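Long-range contacts in diguanylate cyclase (Xanthomonas campestris pv. campestris, PDB 5H5O), which binds cyclic GMP through its cyclic nucleotide-binding domain, the part present here, and probably makes cyclic di-GMP from two GTP molecules through its GGDEF domain: residues 4-9 with 63-68; 39-44 with 89-94; 27-32 with 80-85. All blocks are in the same frame, centred on the assembly; numbering follows the deposited sequence.

In the fold
Contacts 1 and 2 meet in one antiparallel sheet, where strand 65-66 borders strand 39-44, whereas contact 3 belongs to the second sheet of the cyclic nucleotide-binding domain. Contact 2 is the buried one, an antiparallel strand pair, bulged at one end, with apolar side chains on both faces. Contacts 1 and 3 are partly buried and lie on opposite sides of the chain's centre, their centres about 17 Å apart. Contact 1 combines a backbone bond with a selenium-aromatic contact and leads to the cyclic GMP ribose; contact 3 has backbone bonds and an alanine over a ring. Between the sheets, L29 and F30 of contact 3 pack on F40 of contact 2 and F66 of contact 1.

Contact 1: residues 4-9 with 63-68; sequences ALMTAE and GEFFGE. With PCG (cyclic guanosine monophosphate), chain C.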
loop_
_atom_site.group_PDB
_atom_site.type_symbol
_atom_site.label_atom_id
_atom_site.label_comp_id
_atom_site.label_asym_id
_atom_site.label_seq_id
_atom_site.Cartn_x
_atom_site.Cartn_y
_atom_site.Cartn_z
ATOM N N ALA A 4 -2.235 13.263 5.047
ATOM C CA ALA A 4 -3.137 12.527 4.162
ATOM C C ALA A 4 -3.729 13.337 3.001
ATOM O O ALA A 4 -3.142 13.405 1.923
ATOM C CB ALA A 4 -4.245 11.882 4.982
ATOM N N LEU A 5 -4.890 13.937 3.228
ATOM C CA LEU A 5 -5.621 14.681 2.191
ATOM C C LEU A 5 -6.129 13.848 1.007
ATOM O O LEU A 5 -5.372 13.374 0.159
ATOM C CB LEU A 5 -4.873 15.936 1.720
ATOM C CG LEU A 5 -5.387 17.246 2.332
ATOM C CD1 LEU A 5 -5.577 17.157 3.854
ATOM C CD2 LEU A 5 -4.459 18.396 2.003
HETATM N N MSE A 6 -7.440 13.675 0.985
HETATM C CA MSE A 6 -8.137 13.130 -0.151
HETATM C C MSE A 6 -8.196 14.213 -1.221
HETATM O O MSE A 6 -7.995 15.400 -0.918
HETATM C CB MSE A 6 -9.562 12.757 0.265
HETATM C CG MSE A 6 -9.651 12.072 1.612
HETATM SE SE MSE A 6 -8.985 10.295 1.461
HETATM C CE MSE A 6 -10.350 9.533 0.301
ATOM N N THR A 7 -8.479 13.807 -2.457
ATOM C CA THR A 7 -8.827 14.744 -3.529
ATOM C C THR A 7 -10.315 15.148 -3.387
ATOM O O THR A 7 -11.063 14.554 -2.588
ATOM C CB THR A 7 -8.604 14.114 -4.916
ATOM O OG1 THR A 7 -9.527 13.042 -5.097
ATOM C CG2 THR A 7 -7.171 13.568 -5.052
ATOM N N ALA A 8 -10.743 16.158 -4.134
ATOM C CA ALA A 8 -12.147 16.589 -4.078
ATOM C C ALA A 8 -13.060 15.432 -4.532
ATOM O O ALA A 8 -14.075 15.120 -3.903
ATOM C CB ALA A 8 -12.360 17.814 -4.947
ATOM N N GLU A 9 -12.670 14.792 -5.625
ATOM C CA GLU A 9 -13.384 13.632 -6.137
ATOM C C GLU A 9 -13.534 12.522 -5.084
ATOM O O GLU A 9 -14.626 12.000 -4.858
ATOM C CB GLU A 9 -12.616 13.086 -7.336
ATOM C CG GLU A 9 -13.193 11.834 -7.911
ATOM C CD GLU A 9 -12.376 11.346 -9.100
ATOM O OE1 GLU A 9 -11.120 11.356 -9.016
ATOM O OE2 GLU A 9 -13.002 10.984 -10.115
ATOM N N GLY A 63 -10.226 16.529 5.836
ATOM C CA GLY A 63 -9.639 16.011 4.611
ATOM C C GLY A 63 -8.575 14.933 4.796
ATOM O O GLY A 63 -8.143 14.302 3.816
ATOM N N GLU A 64 -8.150 14.697 6.037
ATOM C CA GLU A 64 -7.191 13.621 6.290
ATOM C C GLU A 64 -7.891 12.298 6.584
ATOM O O GLU A 64 -8.966 12.273 7.194
ATOM C CB GLU A 64 -6.220 13.995 7.415
ATOM C CG GLU A 64 -5.175 15.038 7.011
ATOM C CD GLU A 64 -4.340 15.517 8.196
ATOM O OE1 GLU A 64 -3.388 14.807 8.576
ATOM O OE2 GLU A 64 -4.645 16.594 8.758
ATOM N N PHE A 65 -7.275 11.203 6.151
ATOM C CA PHE A 65 -7.874 9.880 6.282
ATOM C C PHE A 65 -7.022 8.947 7.122
ATOM O O PHE A 65 -5.828 9.159 7.281
ATOM C CB PHE A 65 -8.119 9.272 4.904
ATOM C CG PHE A 65 -6.862 8.875 4.186
ATOM C CD1 PHE A 65 -6.316 7.603 4.359
ATOM C CD2 PHE A 65 -6.235 9.755 3.321
ATOM C CE1 PHE A 65 -5.158 7.227 3.695
ATOM C CE2 PHE A 65 -5.080 9.380 2.641
ATOM C CZ PHE A 65 -4.540 8.110 2.836
ATOM N N PHE A 66 -7.652 7.930 7.686
ATOM C CA PHE A 66 -6.947 6.985 8.547
ATOM C C PHE A 66 -7.785 5.741 8.676
ATOM O O PHE A 66 -8.987 5.774 8.421
ATOM C CB PHE A 66 -6.689 7.585 9.935
ATOM C CG PHE A 66 -7.947 7.978 10.693
ATOM C CD1 PHE A 66 -8.490 7.140 11.659
ATOM C CD2 PHE A 66 -8.560 9.198 10.464
ATOM C CE1 PHE A 66 -9.632 7.511 12.384
ATOM C CE2 PHE A 66 -9.710 9.577 11.184
ATOM C CZ PHE A 66 -10.239 8.746 12.141
ATOM N N GLY A 67 -7.157 4.641 9.076
ATOM C CA GLY A 67 -7.884 3.401 9.254
ATOM C C GLY A 67 -7.968 2.533 8.014
ATOM O O GLY A 67 -8.626 1.486 8.040
ATOM N N GLU A 68 -7.301 2.950 6.935
ATOM C CA GLU A 68 -7.338 2.183 5.680
ATOM C C GLU A 68 -6.682 0.804 5.832
ATOM O O GLU A 68 -7.074 -0.134 5.149
ATOM C CB GLU A 68 -6.755 2.981 4.494
ATOM C CG GLU A 68 -5.213 3.026 4.375
ATOM C CD GLU A 68 -4.528 3.847 5.466
ATOM O OE1 GLU A 68 -5.229 4.429 6.320
ATOM O OE2 GLU A 68 -3.282 3.919 5.459
HETATM P PA PCG C . -5.320 1.559 11.425
HETATM O O1A PCG C . -6.685 1.169 10.969
HETATM O O2A PCG C . -4.128 0.738 11.804
HETATM O "O5'" PCG C . -5.722 2.371 12.367
HETATM C "C5'" PCG C . -4.716 3.221 12.925
HETATM C "C4'" PCG C . -4.293 4.070 11.757
HETATM O "O4'" PCG C . -3.275 5.031 11.877
HETATM C "C3'" PCG C . -3.881 3.234 10.585
HETATM O "O3'" PCG C . -4.963 2.326 10.244
HETATM C "C2'" PCG C . -3.496 4.319 9.618
HETATM O "O2'" PCG C . -4.524 4.790 8.743
HETATM C "C1'" PCG C . -3.069 5.471 10.540
HETATM N N9 PCG C . -1.660 5.952 10.736
HETATM C C8 PCG C . -1.287 7.237 10.723
HETATM N N7 PCG C . 0.036 7.372 10.918
HETATM C C5 PCG C . 0.548 6.163 11.064
HETATM C C6 PCG C . 1.901 5.594 11.298
HETATM O O6 PCG C . 2.870 6.354 11.400
HETATM N N1 PCG C . 2.040 4.242 11.390
HETATM C C2 PCG C . 0.985 3.400 11.280
HETATM N N2 PCG C . 1.188 2.070 11.381
HETATM N N3 PCG C . -0.304 3.859 11.062
HETATM C C4 PCG C . -0.564 5.203 10.948
#
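Two first torsions turn M6 and F65 toward each other. The selenomethionine M6 has its CG opposite the carbonyl carbon (chi1 -43°), and two further bends fold the chain back, while F65 holds its CG between its own N and carbonyl carbon (chi1 70°). Selenium and ring then meet obliquely in a Met-aromatic contact: SE of M6 comes to 3.4 Å from CD2 of F65, and the line from the ring centroid to SE stands 50° off the ring normal. The two side chains cross nearly at right angles. A4 joins them with its methyl group, CB to CD2 of F65 at 3.4 Å, although this residue is poorly ordered.

A backbone hydrogen bond ties the two segments together beside this cluster: N of M6 donates to O of G63 over 3.0 Å, approaching in the carbonyl plane. The same oxygen receives a CA-H...O contact from L5, so two successive residues of the N-terminal segment converge on it. L5 also lays CD1 against CG of E64 at 3.8 Å, while the carboxylate of E64 is held by the backbone N of G61. F112 of helix 106-121 packs edge-to-face on F65 and also touches M6, which joins the N-terminal segment, the sheet edge and that helix.

Two residues beyond F65 the chain reaches cyclic GMP. N of G67 gives a hydrogen bond to the ribose O2' over 2.7 Å, and that hydroxyl donates in turn to OE1 of E68 over 2.5 Å. The other carboxylate oxygen of E68 forms a salt bridge with R119, which would position the acid for the sugar. A Phe-Gly-Glu run ending at the start of a short helix, with glutamate gripping the ribose hydroxyl, is the hallmark of the phosphate-binding cassette of cyclic nucleotide-binding domains.

Contact 2: residues 39-44 with 89-94; sequences MFIVVT and RLIELA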
loop_
_atom_site.group_PDB
_atom_site.type_symbol
_atom_site.label_atom_id
_atom_site.label_comp_id
_atom_site.label_asym_id
_atom_site.label_seq_id
_atom_site.Cartn_x
_atom_site.Cartn_y
_atom_site.Cartn_z
HETATM N N MSE A 39 -12.502 2.428 7.402
HETATM C CA MSE A 39 -11.596 3.562 7.459
HETATM C C MSE A 39 -12.417 4.819 7.647
HETATM O O MSE A 39 -13.649 4.797 7.531
HETATM C CB MSE A 39 -10.784 3.701 6.179
HETATM C CG MSE A 39 -11.622 3.991 4.952
HETATM SE SE MSE A 39 -10.476 4.484 3.470
HETATM C CE MSE A 39 -9.993 6.295 3.999
ATOM N N PHE A 40 -11.725 5.920 7.904
ATOM C CA PHE A 40 -12.389 7.186 8.194
ATOM C C PHE A 40 -11.740 8.375 7.508
ATOM O O PHE A 40 -10.525 8.430 7.362
ATOM C CB PHE A 40 -12.387 7.428 9.700
ATOM C CG PHE A 40 -13.131 6.391 10.469
ATOM C CD1 PHE A 40 -14.504 6.497 10.643
ATOM C CD2 PHE A 40 -12.466 5.296 11.007
ATOM C CE1 PHE A 40 -15.202 5.529 11.352
ATOM C CE2 PHE A 40 -13.155 4.330 11.713
ATOM C CZ PHE A 40 -14.525 4.442 11.883
ATOM N N ILE A 41 -12.556 9.344 7.107
ATOM C CA ILE A 41 -12.020 10.634 6.683
ATOM C C ILE A 41 -12.554 11.766 7.576
ATOM O O ILE A 41 -13.774 11.908 7.771
ATOM C CB ILE A 41 -12.336 10.933 5.195
ATOM C CG1 ILE A 41 -11.917 9.753 4.296
ATOM C CG2 ILE A 41 -11.659 12.210 4.776
ATOM C CD1 ILE A 41 -12.737 9.612 3.007
ATOM N N VAL A 42 -11.642 12.558 8.131
ATOM C CA VAL A 42 -12.039 13.743 8.891
ATOM C C VAL A 42 -12.607 14.809 7.944
ATOM O O VAL A 42 -11.963 15.182 6.959
ATOM C CB VAL A 42 -10.843 14.355 9.656
ATOM C CG1 VAL A 42 -11.309 15.469 10.624
ATOM C CG2 VAL A 42 -10.052 13.264 10.416
ATOM N N VAL A 43 -13.805 15.314 8.225
ATOM C CA VAL A 43 -14.275 16.483 7.464
ATOM C C VAL A 43 -14.468 17.735 8.328
ATOM O O VAL A 43 -14.454 18.843 7.820
ATOM C CB VAL A 43 -15.529 16.200 6.621
ATOM C CG1 VAL A 43 -15.295 14.986 5.680
ATOM C CG2 VAL A 43 -16.742 15.999 7.503
ATOM N N THR A 44 -14.646 17.557 9.632
ATOM C CA THR A 44 -14.612 18.682 10.547
ATOM C C THR A 44 -13.915 18.251 11.815
ATOM O O THR A 44 -13.988 17.083 12.189
ATOM C CB THR A 44 -16.030 19.176 10.946
ATOM O OG1 THR A 44 -16.481 18.460 12.093
ATOM C CG2 THR A 44 -17.031 18.970 9.835
ATOM N N ARG A 89 -16.545 15.602 12.790
ATOM C CA ARG A 89 -17.418 14.858 11.893
ATOM C C ARG A 89 -16.533 14.097 10.930
ATOM O O ARG A 89 -15.503 14.611 10.486
ATOM C CB ARG A 89 -18.354 15.786 11.119
ATOM C CG ARG A 89 -19.434 16.448 11.940
ATOM C CD ARG A 89 -20.179 17.434 11.072
ATOM N NE ARG A 89 -21.527 17.673 11.553
ATOM C CZ ARG A 89 -22.350 18.577 11.036
ATOM N NH1 ARG A 89 -21.946 19.323 10.018
ATOM N NH2 ARG A 89 -23.566 18.734 11.544
ATOM N N LEU A 90 -16.956 12.877 10.607
ATOM C CA LEU A 90 -16.151 11.949 9.832
ATOM C C LEU A 90 -16.965 11.329 8.721
ATOM O O LEU A 90 -18.173 11.123 8.866
ATOM C CB LEU A 90 -15.656 10.817 10.730
ATOM C CG LEU A 90 -14.938 11.137 12.041
ATOM C CD1 LEU A 90 -14.580 9.861 12.774
ATOM C CD2 LEU A 90 -13.685 11.932 11.784
ATOM N N ILE A 91 -16.299 11.020 7.612
ATOM C CA ILE A 91 -16.840 10.035 6.675
ATOM C C ILE A 91 -16.403 8.655 7.155
ATOM O O ILE A 91 -15.215 8.407 7.384
ATOM C CB ILE A 91 -16.316 10.241 5.249
ATOM C CG1 ILE A 91 -16.802 11.586 4.691
ATOM C CG2 ILE A 91 -16.741 9.062 4.335
ATOM C CD1 ILE A 91 -15.898 12.113 3.593
ATOM N N GLU A 92 -17.371 7.767 7.338
ATOM C CA GLU A 92 -17.085 6.388 7.700
ATOM C C GLU A 92 -17.336 5.480 6.496
ATOM O O GLU A 92 -18.442 5.431 5.962
ATOM C CB GLU A 92 -17.946 5.977 8.881
ATOM C CG GLU A 92 -17.812 4.530 9.322
ATOM C CD GLU A 92 -18.733 4.214 10.491
ATOM O OE1 GLU A 92 -18.567 4.813 11.572
ATOM O OE2 GLU A 92 -19.629 3.369 10.322
ATOM N N LEU A 93 -16.295 4.763 6.075
ATOM C CA LEU A 93 -16.366 3.905 4.898
ATOM C C LEU A 93 -16.157 2.439 5.291
ATOM O O LEU A 93 -15.073 2.048 5.714
ATOM C CB LEU A 93 -15.302 4.358 3.907
ATOM C CG LEU A 93 -15.388 4.199 2.385
ATOM C CD1 LEU A 93 -14.713 2.954 1.960
ATOM C CD2 LEU A 93 -16.807 4.299 1.798
ATOM N N ALA A 94 -17.210 1.638 5.162
ATOM C CA ALA A 94 -17.169 0.238 5.558
ATOM C C ALA A 94 -16.611 -0.655 4.457
ATOM O O ALA A 94 -16.557 -0.273 3.285
ATOM C CB ALA A 94 -18.569 -0.244 5.984
#
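I41 and I91 face each other at the middle of an antiparallel strand pair, their side chains side by side and their CB atoms 4.0 Å apart. CD1 of I91 reaches on to CG1 of V43 at 3.6 Å, and M39 lies alongside L93 farther down the same face. L11 and F14 of helix 8-17 cover I41, and F14 also reaches M39 and L93, so this face of the sheet packs on helix 8-17.

On the other face L90 sits between two neighbours, with CD1 4.0 Å from CD1 of F40 and CD2 4.1 Å from CG2 of V42. L29 of strand 28-30 packs there against F40 and L90. The pair illustrates how alternation along a strand lets two hydrophobic layers share one backbone ladder; its bonds between I41 and I91 are the short ones, 2.8 Å from N of I41 to O of I91.

Polarity appears toward the margins. E92 runs out fully extended (chi1 177°) and brings OE1 to the edge of the F40 ring, 3.4 Å from CE1 and in the ring plane, with carboxylate and ring almost perpendicular. Its OE2 makes a salt bridge with R21 of the adjoining strand. At the far end a classic beta bulge sets V43 and T44 against R89: the N atoms of both residues donate to O of R89, from the same face of its carbonyl plane, while N of R89 returns a bond to O of T44 from above that carbonyl's plane.

The chemistry is consistent with a carboxylate, held by R21, whose oxygen is favourably placed beside the slightly positive ring edge of F40.

Contact 3: residues 27-32 with 80-85; sequences QALFER and AGASAS
A84 and Q27 share the straightest bond of this strand pair, N of A84 to O of Q27 at 2.8 Å with an N-H...O angle of 168°. Just as short is the bond from N of A82 to O of F30. In the other direction, O of A82 accepts N of L29 at 2.8 Å and, weakly, N of F30 at 3.3 Å.

Two residues opposite one define a classic beta bulge, here placed where the chain turns a corner at L29. The paired strands, 28-30 and 81-84, run antiparallel, with 28-30 at the edge of the second sheet of the cyclic nucleotide-binding domain. Strand 81-84 continues the sheet on its other side through G81 and S83, bonded to D50 and D48.

Past the bulge, a chi1 of 55° swings CG of F30 over its own backbone, which turns the ring toward A82. The methyl of A82 sits over one face as a CH-pi contact, CB 3.7 Å from the centroid of the F30 ring and only 17° off its normal. O of A80 approaches the rim instead, in the ring plane and 3.3 Å from CE1 of F30, a placement consistent with a weak attraction between the oxygen and the ring-edge hydrogens. F30 also makes a cation-pi interaction with R78 and touches the bound cyclic GMP; A80 belongs to the same pocket.

Beside the ring, L29 adds its CB at 4.1 Å from CB of A82. R32 lays the start of its side chain along the opposing backbone, CB 3.4 Å from N of G81, before its guanidinium turns off to a weak hydrogen bond with O of D50.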
loop_
_atom_site.group_PDB
_atom_site.type_symbol
_atom_site.label_atom_id
_atom_site.label_comp_id
_atom_site.label_asym_id
_atom_site.label_seq_id
_atom_site.Cartn_x
_atom_site.Cartn_y
_atom_site.Cartn_z
ATOM N N GLN A 27 -14.390 11.820 22.962
ATOM C CA GLN A 27 -14.850 10.457 22.708
ATOM C C GLN A 27 -13.858 9.625 21.905
ATOM O O GLN A 27 -13.227 10.110 20.969
ATOM C CB GLN A 27 -16.193 10.465 21.982
ATOM C CG GLN A 27 -17.289 11.213 22.710
ATOM C CD GLN A 27 -17.489 10.728 24.136
ATOM O OE1 GLN A 27 -17.695 9.536 24.380
ATOM N NE2 GLN A 27 -17.431 11.658 25.092
ATOM N N ALA A 28 -13.747 8.353 22.263
ATOM C CA ALA A 28 -12.921 7.435 21.507
ATOM C C ALA A 28 -13.710 6.921 20.308
ATOM O O ALA A 28 -14.916 6.668 20.408
ATOM C CB ALA A 28 -12.479 6.285 22.393
ATOM N N LEU A 29 -13.028 6.795 19.175
ATOM C CA LEU A 29 -13.597 6.180 17.984
ATOM C C LEU A 29 -13.245 4.693 17.985
ATOM O O LEU A 29 -14.095 3.829 17.728
ATOM C CB LEU A 29 -13.043 6.854 16.734
ATOM C CG LEU A 29 -13.561 6.342 15.394
ATOM C CD1 LEU A 29 -15.053 6.635 15.273
ATOM C CD2 LEU A 29 -12.765 6.983 14.244
ATOM N N PHE A 30 -11.979 4.406 18.275
ATOM C CA PHE A 30 -11.547 3.040 18.524
ATOM C C PHE A 30 -10.251 2.970 19.336
ATOM O O PHE A 30 -9.499 3.950 19.429
ATOM C CB PHE A 30 -11.417 2.227 17.224
ATOM C CG PHE A 30 -10.521 2.849 16.188
ATOM C CD1 PHE A 30 -9.145 2.809 16.319
ATOM C CD2 PHE A 30 -11.060 3.435 15.066
ATOM C CE1 PHE A 30 -8.329 3.367 15.363
ATOM C CE2 PHE A 30 -10.257 3.978 14.106
ATOM C CZ PHE A 30 -8.883 3.947 14.248
ATOM N N GLU A 31 -10.010 1.799 19.926
ATOM C CA GLU A 31 -8.833 1.570 20.750
ATOM C C GLU A 31 -7.742 0.873 19.976
ATOM O O GLU A 31 -8.016 0.060 19.079
ATOM C CB GLU A 31 -9.196 0.714 21.963
ATOM C CG GLU A 31 -10.306 1.303 22.808
ATOM C CD GLU A 31 -10.001 2.722 23.244
ATOM O OE1 GLU A 31 -8.823 3.020 23.544
ATOM O OE2 GLU A 31 -10.939 3.544 23.278
ATOM N N ARG A 32 -6.500 1.186 20.337
ATOM C CA ARG A 32 -5.347 0.543 19.734
ATOM C C ARG A 32 -5.390 -0.955 20.014
ATOM O O ARG A 32 -5.644 -1.374 21.141
ATOM C CB ARG A 32 -4.048 1.131 20.294
ATOM C CG ARG A 32 -2.779 0.566 19.654
ATOM C CD ARG A 32 -1.530 1.333 20.085
ATOM N NE ARG A 32 -1.122 0.983 21.443
ATOM C CZ ARG A 32 -1.370 1.725 22.518
ATOM N NH1 ARG A 32 -0.959 1.310 23.711
ATOM N NH2 ARG A 32 -2.020 2.884 22.401
ATOM N N ALA A 80 -3.204 2.269 16.175
ATOM C CA ALA A 80 -3.293 3.357 17.133
ATOM C C ALA A 80 -4.691 3.436 17.689
ATOM O O ALA A 80 -5.627 2.893 17.107
ATOM C CB ALA A 80 -2.886 4.683 16.486
ATOM N N GLY A 81 -4.822 4.088 18.837
ATOM C CA GLY A 81 -6.124 4.483 19.326
ATOM C C GLY A 81 -6.524 5.783 18.642
ATOM O O GLY A 81 -5.673 6.647 18.374
ATOM N N ALA A 82 -7.811 5.913 18.335
ATOM C CA ALA A 82 -8.330 7.126 17.701
ATOM C C ALA A 82 -9.374 7.770 18.594
ATOM O O ALA A 82 -10.240 7.076 19.134
ATOM C CB ALA A 82 -8.916 6.804 16.310
ATOM N N SER A 83 -9.292 9.093 18.748
ATOM C CA SER A 83 -10.193 9.817 19.634
ATOM C C SER A 83 -10.361 11.274 19.201
ATOM O O SER A 83 -9.486 11.868 18.564
ATOM C CB SER A 83 -9.722 9.725 21.095
ATOM O OG SER A 83 -8.636 10.608 21.349
ATOM N N ALA A 84 -11.516 11.839 19.514
ATOM C CA ALA A 84 -11.829 13.181 19.045
ATOM C C ALA A 84 -11.266 14.221 20.009
ATOM O O ALA A 84 -11.516 14.177 21.216
ATOM C CB ALA A 84 -13.337 13.357 18.839
ATOM N N SER A 85 -10.488 15.148 19.466
ATOM C CA SER A 85 -9.904 16.209 20.270
ATOM C C SER A 85 -10.988 17.230 20.577
ATOM O O SER A 85 -11.102 17.730 21.691
ATOM C CB SER A 85 -8.750 16.860 19.508
ATOM O OG SER A 85 -8.162 17.881 20.276
#